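Local atomic coordinates of metallo-beta-lactamase (Serratia marcescens, PDB entry 6K4X), a protein that hydrolyses the amide bond of beta-lactam antibiotics as a zinc-dependent enzyme of subclass B3, which 4-amino-2-sulfanylbenzoic acid inhibits. Residues K251-E254 and T255-S259; V135-G138 and P139-V142; E201-E204 and K205-C208; A211-H215 and P216-D220. All coordinates share one frame; numbering follows the deposited sequence.

How the contacts relate
Contact 4 lies at the active site: H215 binds a zinc ion that also holds the inhibitor 4-azanyl-2-sulfanyl-benzoic acid. Contact 1, on helix 241-260, comes close to the same pocket, the nearest atoms of the R252 side chain and the inhibitor about 4 Å apart; nearest atoms of contacts 1 and 4 are about 8 Å apart. Contact 3 comes just before contact 4 in the chain, their centres about 15 Å apart, and its C208 is joined by a disulfide to C242 of the helix that carries contact 1. Contact 2 is remote, its centre about 38 Å from that of contact 1, yet strand 134-137 of its hairpin and strand 210-213 of contact 4 are the two outermost strands of one five-stranded sheet.

Contact 1: residues K251-E254 and T255-S259; sequences KRLE and TRLAS. With SO4 (sulfate ion), chain G.
L253 carries CG anti to its backbone N (chi1 176°), whereas CG of L257 stands beside its own backbone N and anti to the carbonyl carbon (chi1 -69°). One turn apart on the helix, the two side chains are thereby tilted together and cross at a slant, with L253 CD1 3.9 Å from L257 CG. CG of L257 also rests 3.4 Å from L253 O, the carbonyl that receives the L257 amide at 2.8 Å between L257 N and L253 O. Three further bonds keep the same spacing of four residues: T255 N to K251 O at 2.9 Å, R256 N to R252 O at 3.0 Å and A258 N to E254 O at 3.0 Å. The leucine pair faces helix 190-205, where L253 packs on L196 and F200 and both leucines touch R197.

E254, bent at its second torsion, reaches the same neighbouring helix, its OE2 in a salt bridge with R197. R256 pairs with E260 and also reaches S180 OG. R252 instead runs straight from CG to NE. Its NH1 donates to sulfate O2 at 2.9 Å (N-H...O 155°), with that oxygen at the edge and in the plane of the guanidinium, while NE makes a weak bond to A178 O. The sulfate probably comes from the crystallisation liquor. This is regular alpha-helical i to i+4 contact, with a leucine pair on the side that packs against a neighbouring helix and an arginine, R252, reaching the rim of the metallo-beta-lactamase inhibitor pocket.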
loop_
_atom_site.group_PDB
_atom_site.type_symbol
_atom_site.label_atom_id
_atom_site.label_comp_id
_atom_site.label_asym_id
_atom_site.label_seq_id
_atom_site.Cartn_x
_atom_site.Cartn_y
_atom_site.Cartn_z
ATOM N N LYS A 251 -4.073 -4.406 -18.396
ATOM C CA LYS A 251 -5.018 -5.352 -18.956
ATOM C C LYS A 251 -6.426 -5.124 -18.394
ATOM O O LYS A 251 -7.427 -5.204 -19.103
ATOM C CB LYS A 251 -4.551 -6.781 -18.695
ATOM C CG LYS A 251 -5.580 -7.857 -19.043
ATOM C CD LYS A 251 -5.040 -9.263 -18.979
ATOM C CE LYS A 251 -3.874 -9.534 -19.907
ATOM N NZ LYS A 251 -4.215 -9.210 -21.303
ATOM N N ARG A 252 -6.525 -4.849 -17.097
ATOM C CA ARG A 252 -7.828 -4.637 -16.495
ATOM C C ARG A 252 -8.469 -3.375 -17.091
ATOM O O ARG A 252 -9.671 -3.376 -17.383
ATOM C CB ARG A 252 -7.683 -4.519 -14.979
ATOM C CG ARG A 252 -9.001 -4.373 -14.239
ATOM C CD ARG A 252 -8.799 -4.517 -12.740
ATOM N NE ARG A 252 -10.073 -4.470 -12.041
ATOM C CZ ARG A 252 -10.329 -4.999 -10.866
ATOM N NH1 ARG A 252 -9.390 -5.653 -10.214
ATOM N NH2 ARG A 252 -11.514 -4.798 -10.325
ATOM N N LEU A 253 -7.689 -2.316 -17.273
ATOM C CA LEU A 253 -8.249 -1.118 -17.883
ATOM C C LEU A 253 -8.626 -1.362 -19.345
ATOM O O LEU A 253 -9.703 -0.935 -19.769
ATOM C CB LEU A 253 -7.275 0.049 -17.772
ATOM C CG LEU A 253 -7.740 1.334 -18.471
ATOM C CD1 LEU A 253 -9.021 1.876 -17.863
ATOM C CD2 LEU A 253 -6.643 2.390 -18.389
ATOM N N GLU A 254 -7.781 -2.052 -20.107
ATOM C CA GLU A 254 -8.106 -2.259 -21.506
ATOM C C GLU A 254 -9.350 -3.130 -21.651
ATOM O O GLU A 254 -10.203 -2.876 -22.501
ATOM C CB GLU A 254 -6.922 -2.843 -22.268
ATOM C CG GLU A 254 -5.811 -1.811 -22.472
ATOM C CD GLU A 254 -6.235 -0.487 -23.125
ATOM O OE1 GLU A 254 -7.205 -0.472 -23.941
ATOM O OE2 GLU A 254 -5.643 0.565 -22.832
ATOM N N THR A 255 -9.469 -4.150 -20.813
ATOM C CA THR A 255 -10.668 -4.975 -20.830
ATOM C C THR A 255 -11.899 -4.113 -20.534
ATOM O O THR A 255 -12.963 -4.256 -21.152
ATOM C CB THR A 255 -10.544 -6.141 -19.836
ATOM O OG1 THR A 255 -9.532 -7.052 -20.276
ATOM C CG2 THR A 255 -11.823 -6.939 -19.723
ATOM N N ARG A 256 -11.788 -3.246 -19.534
ATOM C CA ARG A 256 -12.905 -2.370 -19.130
ATOM C C ARG A 256 -13.292 -1.414 -20.259
ATOM O O ARG A 256 -14.478 -1.301 -20.605
ATOM C CB ARG A 256 -12.528 -1.605 -17.870
ATOM C CG ARG A 256 -13.568 -0.580 -17.432
ATOM C CD ARG A 256 -14.948 -1.191 -17.175
ATOM N NE ARG A 256 -15.916 -0.156 -16.818
ATOM C CZ ARG A 256 -16.289 0.172 -15.589
ATOM N NH1 ARG A 256 -15.772 -0.441 -14.535
ATOM N NH2 ARG A 256 -17.164 1.147 -15.425
ATOM N N LEU A 257 -12.314 -0.757 -20.879
ATOM C CA LEU A 257 -12.630 0.219 -21.920
ATOM C C LEU A 257 -13.313 -0.519 -23.081
ATOM O O LEU A 257 -14.253 -0.005 -23.702
ATOM C CB LEU A 257 -11.377 0.958 -22.400
ATOM C CG LEU A 257 -10.768 1.908 -21.377
ATOM C CD1 LEU A 257 -9.472 2.504 -21.901
ATOM C CD2 LEU A 257 -11.723 3.002 -20.953
ATOM N N ALA A 258 -12.835 -1.717 -23.417
ATOM C CA ALA A 258 -13.483 -2.508 -24.496
ATOM C C ALA A 258 -14.940 -2.802 -24.125
ATOM O O ALA A 258 -15.830 -2.731 -24.996
ATOM C CB ALA A 258 -12.700 -3.771 -24.759
ATOM N N SER A 259 -15.204 -3.129 -22.872
ATOM C CA SER A 259 -16.546 -3.499 -22.391
ATOM C C SER A 259 -17.502 -2.302 -22.476
ATOM O O SER A 259 -18.709 -2.480 -22.497
ATOM C CB SER A 259 -16.506 -4.040 -20.970
ATOM O OG SER A 259 -15.601 -5.134 -20.829
HETATM S S SO4 G . -6.798 -7.834 -11.500
HETATM O O1 SO4 G . -6.973 -7.672 -12.927
HETATM O O2 SO4 G . -6.662 -6.557 -10.789
HETATM O O3 SO4 G . -7.998 -8.547 -10.978
HETATM O O4 SO4 G . -5.626 -8.675 -11.230
#

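Contact 2: residues V135-G138 and P139-V142; sequences VKLG and PLAV
Strands 135-137 and 140-142 run antiparallel, their short axes 4.7 Å apart and their directions 167° from each other, joined by a type II' turn from L137 to L140. G138 takes the first inner position of the turn with phi 53° and psi -125°, and P139 follows it. Far from the turn, V135 and V142 form a hydrogen-bonded pair: V135 N meets V142 O at 2.7 Å and V142 N meets V135 O at 2.9 Å, each donor in the plane of the carbonyl it approaches. Next to the turn, L137 N reaches L140 O at 3.0 Å. The return bond, L140 N to L137 O at 2.8 Å, comes from above the carbonyl plane, away from a lone pair. K136 and A141 are the non-hydrogen-bonded pair between.

The backbone sets L140 CB 3.3 Å from L137 O, and chi1, with CG beside the backbone N, keeps CG against the same oxygen. On the same face V135 CB and V142 CB are 4.4 Å apart. This face, made by V135, L137, L140 and V142, packs on the seven-stranded sheet, with I38 under L137, L140 and V142 and Y67 under V135. K136 and A141 point to the exposed face.

One water links the turn to the strand, donating 2.8 Å to L140 O and also to G138 O. L140 O takes the L137 amide, the water and a CA-H contact from K136. The two hydrogen-bonded pairs satisfy each other's N-H and C=O groups, the water serves G138 O and L140 O at the tip, and the greasy face is left to join the two sheets of the fold.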
loop_
_atom_site.group_PDB
_atom_site.type_symbol
_atom_site.label_atom_id
_atom_site.label_comp_id
_atom_site.label_asym_id
_atom_site.label_seq_id
_atom_site.Cartn_x
_atom_site.Cartn_y
_atom_site.Cartn_z
ATOM N N VAL A 135 10.767 10.411 2.712
ATOM C CA VAL A 135 10.381 10.365 4.108
ATOM C C VAL A 135 11.548 9.742 4.865
ATOM O O VAL A 135 11.943 8.615 4.558
ATOM C CB VAL A 135 9.093 9.555 4.316
ATOM C CG1 VAL A 135 8.717 9.459 5.789
ATOM C CG2 VAL A 135 7.958 10.136 3.497
ATOM N N LYS A 136 12.128 10.479 5.811
ATOM C CA LYS A 136 13.289 9.976 6.517
ATOM C C LYS A 136 12.979 9.847 8.005
ATOM O O LYS A 136 12.267 10.659 8.613
ATOM C CB LYS A 136 14.529 10.834 6.288
ATOM C CG LYS A 136 14.367 12.311 6.583
ATOM C CD LYS A 136 15.628 13.067 6.237
ATOM C CE LYS A 136 15.478 14.562 6.396
ATOM N NZ LYS A 136 15.019 14.923 7.755
ATOM N N LEU A 137 13.512 8.782 8.589
ATOM C CA LEU A 137 13.412 8.533 10.019
ATOM C C LEU A 137 14.696 7.824 10.428
ATOM O O LEU A 137 14.886 6.680 10.074
ATOM C CB LEU A 137 12.198 7.639 10.290
ATOM C CG LEU A 137 11.850 7.381 11.755
ATOM C CD1 LEU A 137 10.799 6.287 11.851
ATOM C CD2 LEU A 137 13.064 7.009 12.597
ATOM N N GLY A 138 15.584 8.514 11.136
ATOM C CA GLY A 138 16.863 7.914 11.451
ATOM C C GLY A 138 17.519 7.407 10.173
ATOM O O GLY A 138 17.668 8.161 9.212
ATOM N N PRO A 139 17.903 6.115 10.099
ATOM C CA PRO A 139 18.537 5.593 8.904
ATOM C C PRO A 139 17.559 5.191 7.791
ATOM O O PRO A 139 17.983 4.775 6.719
ATOM C CB PRO A 139 19.231 4.334 9.451
ATOM C CG PRO A 139 18.289 3.833 10.509
ATOM C CD PRO A 139 17.759 5.096 11.159
ATOM N N LEU A 140 16.255 5.291 8.038
ATOM C CA LEU A 140 15.236 4.901 7.069
ATOM C C LEU A 140 15.005 6.026 6.069
ATOM O O LEU A 140 14.932 7.189 6.437
ATOM C CB LEU A 140 13.939 4.563 7.794
ATOM C CG LEU A 140 14.044 3.503 8.880
ATOM C CD1 LEU A 140 12.665 3.233 9.465
ATOM C CD2 LEU A 140 14.687 2.229 8.356
ATOM N N ALA A 141 14.794 5.632 4.807
ATOM C CA ALA A 141 14.526 6.575 3.734
ATOM C C ALA A 141 13.534 5.945 2.758
ATOM O O ALA A 141 13.892 5.026 2.019
ATOM C CB ALA A 141 15.809 6.947 3.031
ATOM N N VAL A 142 12.303 6.422 2.771
ATOM C CA VAL A 142 11.225 5.883 1.963
ATOM C C VAL A 142 10.811 6.944 0.943
ATOM O O VAL A 142 10.532 8.091 1.317
ATOM C CB VAL A 142 10.023 5.478 2.824
ATOM C CG1 VAL A 142 8.883 5.027 1.940
ATOM C CG2 VAL A 142 10.383 4.414 3.836
HETATM O O HOH W 1 17.398 8.550 6.429
#

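Contact 3: residues E201-E204 and K205-C208; sequences EAVE and KLSC
V203 O is gripped by two donors: the L206 amide, with L206 N 3.2 Å away, and a water that donates to V203 O at 3.1 Å. The amide does not approach along a lone pair but from well above the carbonyl plane. The same water donates to L206 O at 2.7 Å, bridging two carbonyls as the chain leaves helix 190-205. K205 N, in turn, is shared unequally: its bond to A202 O, 3.2 Å from K205 N to A202 O (N-H...O 144°), is again steeply out of the carbonyl plane, and a second, weak one goes to E201 O. The amides of K205 and L206 thus both bond to the residue three back.

The side chains follow this turn. K205, with CG beside its backbone N (chi1 -70°), runs back alongside the helix, CG 3.3 Å from E201 O, before its amine end leads away. L206 rests CG against A202 O, 3.5 Å away, and sets CD1 4.4 Å from V203 CG2. It also packs on V171 of strand 166-173, and V203 touches C242 on helix 241-260. E204 extends its carboxylate to a salt bridge with R250 of that same helix. Beyond L206, C208 forms the disulfide with C242. The K205 and L206 amides reach A202 O and V203 O from far outside the carbonyl planes, and a water adds to V203 O, while the E204-R250 salt bridge, the C208-C242 disulfide and apolar contacts tie this part of the chain to helix 241-260 and strand 166-173.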
loop_
_atom_site.group_PDB
_atom_site.type_symbol
_atom_site.label_atom_id
_atom_site.label_comp_id
_atom_site.label_asym_id
_atom_site.label_seq_id
_atom_site.Cartn_x
_atom_site.Cartn_y
_atom_site.Cartn_z
ATOM N N GLU A 201 2.976 3.086 -16.320
ATOM C CA GLU A 201 4.304 3.408 -16.845
ATOM C C GLU A 201 5.285 3.644 -15.691
ATOM O O GLU A 201 6.427 3.151 -15.728
ATOM C CB GLU A 201 4.226 4.623 -17.762
ATOM C CG GLU A 201 3.534 4.339 -19.081
ATOM C CD GLU A 201 3.835 5.361 -20.163
ATOM O OE1 GLU A 201 3.396 5.157 -21.313
ATOM O OE2 GLU A 201 4.509 6.357 -19.853
ATOM N N ALA A 202 4.861 4.377 -14.665
ATOM C CA ALA A 202 5.766 4.649 -13.562
ATOM C C ALA A 202 6.142 3.343 -12.854
ATOM O O ALA A 202 7.306 3.112 -12.493
ATOM C CB ALA A 202 5.148 5.629 -12.603
ATOM N N VAL A 203 5.148 2.497 -12.583
ATOM C CA VAL A 203 5.398 1.308 -11.791
ATOM C C VAL A 203 6.276 0.312 -12.562
ATOM O O VAL A 203 7.171 -0.313 -11.983
ATOM C CB VAL A 203 4.079 0.694 -11.294
ATOM C CG1 VAL A 203 4.284 -0.673 -10.679
ATOM C CG2 VAL A 203 3.429 1.639 -10.296
ATOM N N GLU A 204 6.063 0.180 -13.868
ATOM C CA GLU A 204 6.867 -0.770 -14.650
ATOM C C GLU A 204 8.299 -0.247 -14.845
ATOM O O GLU A 204 9.147 -1.007 -15.366
ATOM C CB GLU A 204 6.157 -1.178 -15.946
ATOM C CG GLU A 204 6.101 -0.105 -17.002
ATOM C CD GLU A 204 5.010 -0.298 -18.051
ATOM O OE1 GLU A 204 4.327 -1.352 -18.054
ATOM O OE2 GLU A 204 4.875 0.590 -18.890
ATOM N N LYS A 205 8.614 0.989 -14.459
ATOM C CA LYS A 205 9.993 1.506 -14.501
ATOM C C LYS A 205 10.687 1.467 -13.133
ATOM O O LYS A 205 11.888 1.719 -13.061
ATOM C CB LYS A 205 9.983 2.945 -15.020
ATOM C CG LYS A 205 9.645 3.091 -16.494
ATOM C CD LYS A 205 9.538 4.551 -16.878
ATOM C CE LYS A 205 8.925 4.764 -18.243
ATOM N NZ LYS A 205 9.781 4.183 -19.302
ATOM N N LEU A 206 9.968 1.190 -12.039
ATOM C CA LEU A 206 10.590 1.216 -10.704
ATOM C C LEU A 206 11.693 0.166 -10.611
ATOM O O LEU A 206 11.556 -0.948 -11.051
ATOM C CB LEU A 206 9.549 0.905 -9.625
ATOM C CG LEU A 206 8.514 1.995 -9.365
ATOM C CD1 LEU A 206 7.447 1.511 -8.412
ATOM C CD2 LEU A 206 9.147 3.262 -8.828
ATOM N N SER A 207 12.763 0.521 -9.907
ATOM C CA SER A 207 13.699 -0.450 -9.344
ATOM C C SER A 207 12.937 -1.318 -8.337
ATOM O O SER A 207 12.403 -0.801 -7.373
ATOM C CB SER A 207 14.865 0.259 -8.686
ATOM O OG SER A 207 15.549 1.101 -9.604
ATOM N N CYS A 208 12.870 -2.633 -8.557
ATOM C CA CYS A 208 11.852 -3.440 -7.872
ATOM C C CYS A 208 12.282 -4.890 -7.642
ATOM O O CYS A 208 11.729 -5.789 -8.303
ATOM C CB CYS A 208 10.593 -3.442 -8.738
ATOM S SG CYS A 208 9.173 -4.390 -8.119
HETATM O O HOH W 2 9.574 -2.164 -12.425
#

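Contact 4: residues A211-H215 and P216-D220; sequences AIAAH and PEVND. With ZN (zinc ion), chain C; D0U (4-azanyl-2-sulfanyl-benzoic acid), chain E.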
loop_
_atom_site.group_PDB
_atom_site.type_symbol
_atom_site.label_atom_id
_atom_site.label_comp_id
_atom_site.label_asym_id
_atom_site.label_seq_id
_atom_site.Cartn_x
_atom_site.Cartn_y
_atom_site.Cartn_z
ATOM N N ALA A 211 8.423 -6.839 -4.486
ATOM C CA ALA A 211 7.170 -6.085 -4.503
ATOM C C ALA A 211 6.208 -6.693 -3.497
ATOM O O ALA A 211 5.999 -7.913 -3.478
ATOM C CB ALA A 211 6.571 -6.046 -5.886
ATOM N N ILE A 212 5.634 -5.831 -2.665
ATOM C CA ILE A 212 4.591 -6.176 -1.741
ATOM C C ILE A 212 3.366 -5.395 -2.187
ATOM O O ILE A 212 3.351 -4.170 -2.093
ATOM C CB ILE A 212 4.976 -5.836 -0.292
ATOM C CG1 ILE A 212 6.248 -6.581 0.113
ATOM C CG2 ILE A 212 3.826 -6.135 0.642
ATOM C CD1 ILE A 212 7.102 -5.892 1.146
ATOM N N ALA A 213 2.372 -6.080 -2.749
ATOM C CA ALA A 213 1.181 -5.405 -3.264
ATOM C C ALA A 213 0.176 -5.179 -2.140
ATOM O O ALA A 213 0.042 -6.014 -1.255
ATOM C CB ALA A 213 0.566 -6.206 -4.374
ATOM N N ALA A 214 -0.542 -4.057 -2.206
ATOM C CA ALA A 214 -1.485 -3.695 -1.163
ATOM C C ALA A 214 -2.493 -4.830 -0.914
ATOM O O ALA A 214 -2.820 -5.150 0.238
ATOM C CB ALA A 214 -2.165 -2.396 -1.524
ATOM N N HIS A 215 -3.017 -5.432 -1.985
ATOM C CA HIS A 215 -3.648 -6.747 -1.915
ATOM C C HIS A 215 -2.572 -7.795 -2.148
ATOM O O HIS A 215 -2.047 -7.914 -3.254
ATOM C CB HIS A 215 -4.775 -6.878 -2.955
ATOM C CG HIS A 215 -5.970 -6.058 -2.596
ATOM N ND1 HIS A 215 -6.939 -6.508 -1.706
ATOM C CD2 HIS A 215 -6.321 -4.789 -2.909
ATOM C CE1 HIS A 215 -7.824 -5.556 -1.507
ATOM N NE2 HIS A 215 -7.484 -4.484 -2.237
ATOM N N PRO A 216 -2.160 -8.542 -1.108
ATOM C CA PRO A 216 -0.904 -9.286 -1.198
ATOM C C PRO A 216 -0.867 -10.358 -2.291
ATOM O O PRO A 216 0.190 -10.656 -2.861
ATOM C CB PRO A 216 -0.726 -9.873 0.212
ATOM C CG PRO A 216 -2.106 -9.833 0.822
ATOM C CD PRO A 216 -2.765 -8.602 0.232
ATOM N N GLU A 217 -2.026 -10.907 -2.607
ATOM C CA GLU A 217 -2.111 -11.952 -3.626
ATOM C C GLU A 217 -1.813 -11.399 -5.026
ATOM O O GLU A 217 -1.539 -12.186 -5.945
ATOM C CB GLU A 217 -3.465 -12.660 -3.582
ATOM C CG GLU A 217 -4.624 -11.864 -4.126
ATOM C CD GLU A 217 -5.155 -10.718 -3.306
ATOM O OE1 GLU A 217 -4.772 -10.587 -2.107
ATOM O OE2 GLU A 217 -5.954 -9.953 -3.925
ATOM N N VAL A 218 -1.848 -10.081 -5.218
ATOM C CA VAL A 218 -1.526 -9.511 -6.491
ATOM C C VAL A 218 -0.122 -9.932 -6.935
ATOM O O VAL A 218 0.109 -10.139 -8.131
ATOM C CB VAL A 218 -1.708 -7.987 -6.465
ATOM C CG1 VAL A 218 -1.007 -7.284 -7.620
ATOM C CG2 VAL A 218 -3.185 -7.652 -6.472
ATOM N N ASN A 219 0.829 -10.025 -6.003
ATOM C CA ASN A 219 2.150 -10.569 -6.310
ATOM C C ASN A 219 2.358 -11.906 -5.583
ATOM O O ASN A 219 3.483 -12.212 -5.154
ATOM C CB ASN A 219 3.258 -9.560 -6.008
ATOM C CG ASN A 219 4.617 -10.035 -6.477
ATOM O OD1 ASN A 219 4.736 -10.738 -7.492
ATOM N ND2 ASN A 219 5.673 -9.671 -5.764
ATOM N N ASP A 220 1.291 -12.686 -5.457
ATOM C CA ASP A 220 1.396 -14.080 -5.027
ATOM C C ASP A 220 2.114 -14.211 -3.679
ATOM O O ASP A 220 2.866 -15.162 -3.472
ATOM C CB ASP A 220 2.043 -14.935 -6.113
ATOM C CG ASP A 220 1.319 -14.853 -7.446
ATOM O OD1 ASP A 220 0.102 -14.702 -7.455
ATOM O OD2 ASP A 220 2.018 -14.977 -8.480
HETATM ZN ZN ZN C . -8.121 -2.577 -1.876
HETATM O O2 D0U E . -7.412 -2.097 -3.977
HETATM C C7 D0U E . -7.989 -2.558 -4.986
HETATM O O1 D0U E . -7.352 -2.903 -6.023
HETATM C C3 D0U E . -9.468 -2.706 -5.027
HETATM C C2 D0U E . -9.985 -3.471 -6.108
HETATM C C4 D0U E . -10.340 -2.156 -4.070
HETATM S S1 D0U E . -9.965 -1.308 -2.638
HETATM C C5 D0U E . -11.723 -2.368 -4.270
HETATM C C6 D0U E . -12.235 -3.103 -5.342
HETATM N N1 D0U E . -13.600 -3.320 -5.480
HETATM C C1 D0U E . -11.361 -3.662 -6.230
HETATM O O HOH W 3 8.829 -9.469 -5.924
HETATM O O HOH W 4 4.493 -10.905 -2.595
HETATM O O HOH W 5 2.467 -9.014 -2.656
HETATM O O HOH W 6 -6.838 -9.138 -0.779
#
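N219 turns its side-chain amide back on A211: ND2 donates to A211 O at 2.9 Å (N-H...O 159°), with that oxygen almost exactly in the amide plane of N219. A first torsion of -173° swings CG away from the backbone N and carries the amide back to A211. ND2 also donates, at 3.2 Å, to a water that accepts from A211 N as well, closing a small ring of donors and acceptors. Another water accepts from A213 N and donates to P216 O. H215 O takes the V218 amide at 2.9 Å (V218 N to H215 O), and A213 O is bonded by S27 OG. Beside these polar links, A213 CB and V218 CB touch at 3.6 Å.

The H215 ring has both nitrogens occupied. NE2 binds the zinc ion at 2.0 Å, a metal completed by D76, H77 and, from the inhibitor, O2 and S1. ND1 donates to a water at 2.8 Å, which in turn donates a hydrogen bond to E217 OE1 at 2.9 Å. The E217 carboxylate lies alongside H215, pointing the same way, with its plane 68° from that of the ring. The water bridge from ND1 to the E217 carboxylate probably helps hold the ring's rotation while NE2 binds the metal: E217 acts as a second-shell partner of the zinc site.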